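Local coordinates for core protein VP4 (PDB 2JHP), which caps the viral messenger RNA of bluetongue virus as a multifunctional RNA-capping enzyme of the inner core, carrying methyltransferase domains that bind S-adenosyl-L-homocysteine, at residues G118-N123 with D483-D488. Sequence-based numbering, arbitrary orientation.
With SAH (S-adenosyl-L-homocysteine), chain B; GUN (guanine), chain E.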
loop_
_atom_site.group_PDB
_atom_site.type_symbol
_atom_site.label_atom_id
_atom_site.label_comp_id
_atom_site.label_asym_id
_atom_site.label_seq_id
_atom_site.Cartn_x
_atom_site.Cartn_y
_atom_site.Cartn_z
ATOM N N GLY A 118 5.545 -3.141 0.535
ATOM C CA GLY A 118 4.581 -2.204 -0.034
ATOM C C GLY A 118 4.928 -0.734 0.145
ATOM O O GLY A 118 4.656 0.064 -0.740
ATOM N N ASP A 119 5.527 -0.390 1.286
ATOM C CA ASP A 119 5.867 0.995 1.627
ATOM C C ASP A 119 7.020 1.534 0.800
ATOM O O ASP A 119 7.072 2.724 0.498
ATOM C CB ASP A 119 6.250 1.130 3.108
ATOM C CG ASP A 119 5.051 1.058 4.054
ATOM O OD1 ASP A 119 3.911 0.746 3.641
ATOM O OD2 ASP A 119 5.281 1.303 5.251
ATOM N N ALA A 120 7.958 0.656 0.477
ATOM C CA ALA A 120 9.082 1.023 -0.341
ATOM C C ALA A 120 8.597 1.346 -1.752
ATOM O O ALA A 120 8.982 2.357 -2.320
ATOM C CB ALA A 120 10.102 -0.073 -0.341
ATOM N N LEU A 121 7.717 0.515 -2.295
ATOM C CA LEU A 121 7.115 0.782 -3.593
ATOM C C LEU A 121 6.228 2.020 -3.588
ATOM O O LEU A 121 6.147 2.721 -4.586
ATOM C CB LEU A 121 6.304 -0.417 -4.077
ATOM C CG LEU A 121 7.036 -1.729 -4.354
ATOM C CD1 LEU A 121 6.099 -2.702 -5.096
ATOM C CD2 LEU A 121 8.319 -1.516 -5.145
ATOM N N ARG A 122 5.549 2.283 -2.477
ATOM C CA ARG A 122 4.627 3.399 -2.430
ATOM C C ARG A 122 5.370 4.719 -2.302
ATOM O O ARG A 122 4.921 5.738 -2.837
ATOM C CB ARG A 122 3.624 3.246 -1.296
ATOM C CG ARG A 122 2.304 3.981 -1.565
ATOM C CD ARG A 122 1.261 3.800 -0.463
ATOM N NE ARG A 122 0.926 2.392 -0.285
ATOM C CZ ARG A 122 1.456 1.624 0.655
ATOM N NH1 ARG A 122 2.329 2.151 1.498
ATOM N NH2 ARG A 122 1.116 0.344 0.740
ATOM N N ASN A 123 6.506 4.708 -1.605
ATOM C CA ASN A 123 7.293 5.919 -1.452
ATOM C C ASN A 123 7.879 6.351 -2.763
ATOM O O ASN A 123 7.814 7.504 -3.082
ATOM C CB ASN A 123 8.338 5.783 -0.347
ATOM C CG ASN A 123 7.703 5.651 1.049
ATOM O OD1 ASN A 123 6.486 5.813 1.230
ATOM N ND2 ASN A 123 8.533 5.345 2.038
ATOM N N ASP A 483 18.195 6.799 -2.016
ATOM C CA ASP A 483 17.491 7.316 -0.833
ATOM C C ASP A 483 15.982 7.323 -0.928
ATOM O O ASP A 483 15.306 7.834 -0.031
ATOM C CB ASP A 483 17.995 8.690 -0.401
ATOM C CG ASP A 483 18.976 8.620 0.765
ATOM O OD1 ASP A 483 19.487 9.685 1.167
ATOM O OD2 ASP A 483 19.233 7.508 1.282
ATOM N N ILE A 484 15.449 6.755 -2.008
ATOM C CA ILE A 484 14.054 6.350 -2.021
ATOM C C ILE A 484 13.964 4.975 -1.358
ATOM O O ILE A 484 13.138 4.774 -0.468
ATOM C CB ILE A 484 13.418 6.353 -3.434
ATOM C CG1 ILE A 484 13.489 7.755 -4.045
ATOM C CG2 ILE A 484 11.963 5.934 -3.350
ATOM C CD1 ILE A 484 12.852 7.898 -5.424
ATOM N N VAL A 485 14.823 4.042 -1.775
ATOM C CA VAL A 485 14.852 2.694 -1.189
ATOM C C VAL A 485 16.263 2.369 -0.722
ATOM O O VAL A 485 17.153 2.117 -1.530
ATOM C CB VAL A 485 14.321 1.595 -2.172
ATOM C CG1 VAL A 485 14.222 0.245 -1.489
ATOM C CG2 VAL A 485 12.954 1.973 -2.744
ATOM N N LYS A 486 16.452 2.391 0.591
ATOM C CA LYS A 486 17.764 2.200 1.202
ATOM C C LYS A 486 18.220 0.741 1.112
ATOM O O LYS A 486 17.402 -0.161 0.965
ATOM C CB LYS A 486 17.731 2.628 2.672
ATOM C CG LYS A 486 17.451 4.094 2.917
ATOM C CD LYS A 486 17.211 4.316 4.401
ATOM C CE LYS A 486 16.470 5.612 4.672
ATOM N NZ LYS A 486 17.374 6.792 4.610
ATOM N N LYS A 487 19.529 0.519 1.201
ATOM C CA LYS A 487 20.088 -0.833 1.193
ATOM C C LYS A 487 19.601 -1.654 2.388
ATOM O O LYS A 487 19.416 -2.871 2.280
ATOM C CB LYS A 487 21.620 -0.784 1.202
ATOM C CG LYS A 487 22.284 -1.208 -0.096
ATOM C CD LYS A 487 22.658 -0.038 -0.979
ATOM C CE LYS A 487 23.817 -0.407 -1.910
ATOM N NZ LYS A 487 25.153 -0.335 -1.221
ATOM N N ASP A 488 19.389 -0.964 3.509
ATOM C CA ASP A 488 19.079 -1.568 4.805
ATOM C C ASP A 488 17.595 -1.990 4.993
ATOM O O ASP A 488 17.220 -2.595 6.010
ATOM C CB ASP A 488 19.515 -0.592 5.896
ATOM C CG ASP A 488 19.689 -1.252 7.226
ATOM O OD1 ASP A 488 20.375 -2.280 7.310
ATOM O OD2 ASP A 488 19.133 -0.731 8.195
HETATM N N SAH B . -3.349 0.511 -3.222
HETATM C CA SAH B . -3.193 0.399 -1.737
HETATM C CB SAH B . -4.167 -0.567 -1.055
HETATM C CG SAH B . -4.762 -1.726 -1.833
HETATM S SD SAH B . -6.122 -2.482 -0.900
HETATM C C SAH B . -1.762 0.112 -1.315
HETATM O O SAH B . -0.820 0.691 -1.862
HETATM O OXT SAH B . -1.514 -0.672 -0.399
HETATM C "C5'" SAH B . -7.022 -2.780 -2.449
HETATM C "C4'" SAH B . -8.157 -1.796 -2.675
HETATM O "O4'" SAH B . -8.344 -1.556 -4.056
HETATM C "C3'" SAH B . -9.487 -2.300 -2.123
HETATM O "O3'" SAH B . -10.109 -1.194 -1.488
HETATM C "C2'" SAH B . -10.288 -2.685 -3.357
HETATM O "O2'" SAH B . -11.665 -2.459 -3.212
HETATM C "C1'" SAH B . -9.711 -1.738 -4.410
HETATM N N9 SAH B . -9.883 -2.233 -5.794
HETATM C C8 SAH B . -9.806 -3.534 -6.235
HETATM N N7 SAH B . -10.032 -3.553 -7.574
HETATM C C5 SAH B . -10.253 -2.285 -7.997
HETATM C C6 SAH B . -10.523 -1.731 -9.251
HETATM N N6 SAH B . -10.604 -2.512 -10.327
HETATM N N1 SAH B . -10.696 -0.366 -9.382
HETATM C C2 SAH B . -10.601 0.452 -8.269
HETATM N N3 SAH B . -10.333 -0.092 -7.024
HETATM C C4 SAH B . -10.162 -1.440 -6.885
HETATM N N9 GUN E . 0.944 -2.634 2.369
HETATM C C8 GUN E . -0.378 -2.470 2.408
HETATM N N7 GUN E . -0.966 -3.498 1.789
HETATM C C5 GUN E . -0.017 -4.327 1.357
HETATM C C6 GUN E . -0.039 -5.538 0.662
HETATM O O6 GUN E . -1.105 -6.049 0.321
HETATM N N1 GUN E . 1.171 -6.173 0.353
HETATM C C2 GUN E . 2.369 -5.561 0.752
HETATM N N2 GUN E . 3.527 -6.130 0.480
HETATM N N3 GUN E . 2.352 -4.394 1.420
HETATM C C4 GUN E . 1.202 -3.772 1.728
#
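Ala120 and Val485 bring the backbones nearest, their CA atoms 6.1 Å apart, where one flank of helix 114-128 lies against the irregular loop that follows helix 470-480. Two branched side chains of the loop do the touching, each with a single methyl. CG2 of Val485 rests 4.0 Å from the carbonyl O of Ala120 and 4.3 Å from its CB, while CG2 of Ile484 reaches the main chain of Asn123, 4.1 Å from its C atom. In Ile484 that methyl lies anti to its own backbone N, and CG1 lies anti to the carbonyl carbon (chi1 -59°), which turns CG2 to the helix; the side chain also packs on Tyr124 and Lys127, further along the same helix. Ile474 and Leu477 of helix 470-480 extend the apolar layer, touching Ala120 and Val485 respectively.

Another flank of helix 114-128 serves the bound ligands. Arg122 bends at chi3 (-60°) and presents its guanidinium edge to the carboxylate of S-adenosyl-L-homocysteine: NE gives a hydrogen bond of 2.9 Å to O, and NH2 one of 3.0 Å to OXT. Its NH1 is held by a salt bridge to Asp119 OD1, 3.0 Å away and almost in the guanidinium plane, which helps fix the rotation of the group. Guanine lies beside Gly118 and Arg122, its N3 3.4 Å from Gly118 CA and its N9 at the guanidinium edge.

One helix thus carries two chemistries: methyl packing without directed bonds joins it to a loop 360 residues away in sequence, whereas Asp119, in the second shell, positions the guanidinium that helps hold the ligand carboxylate.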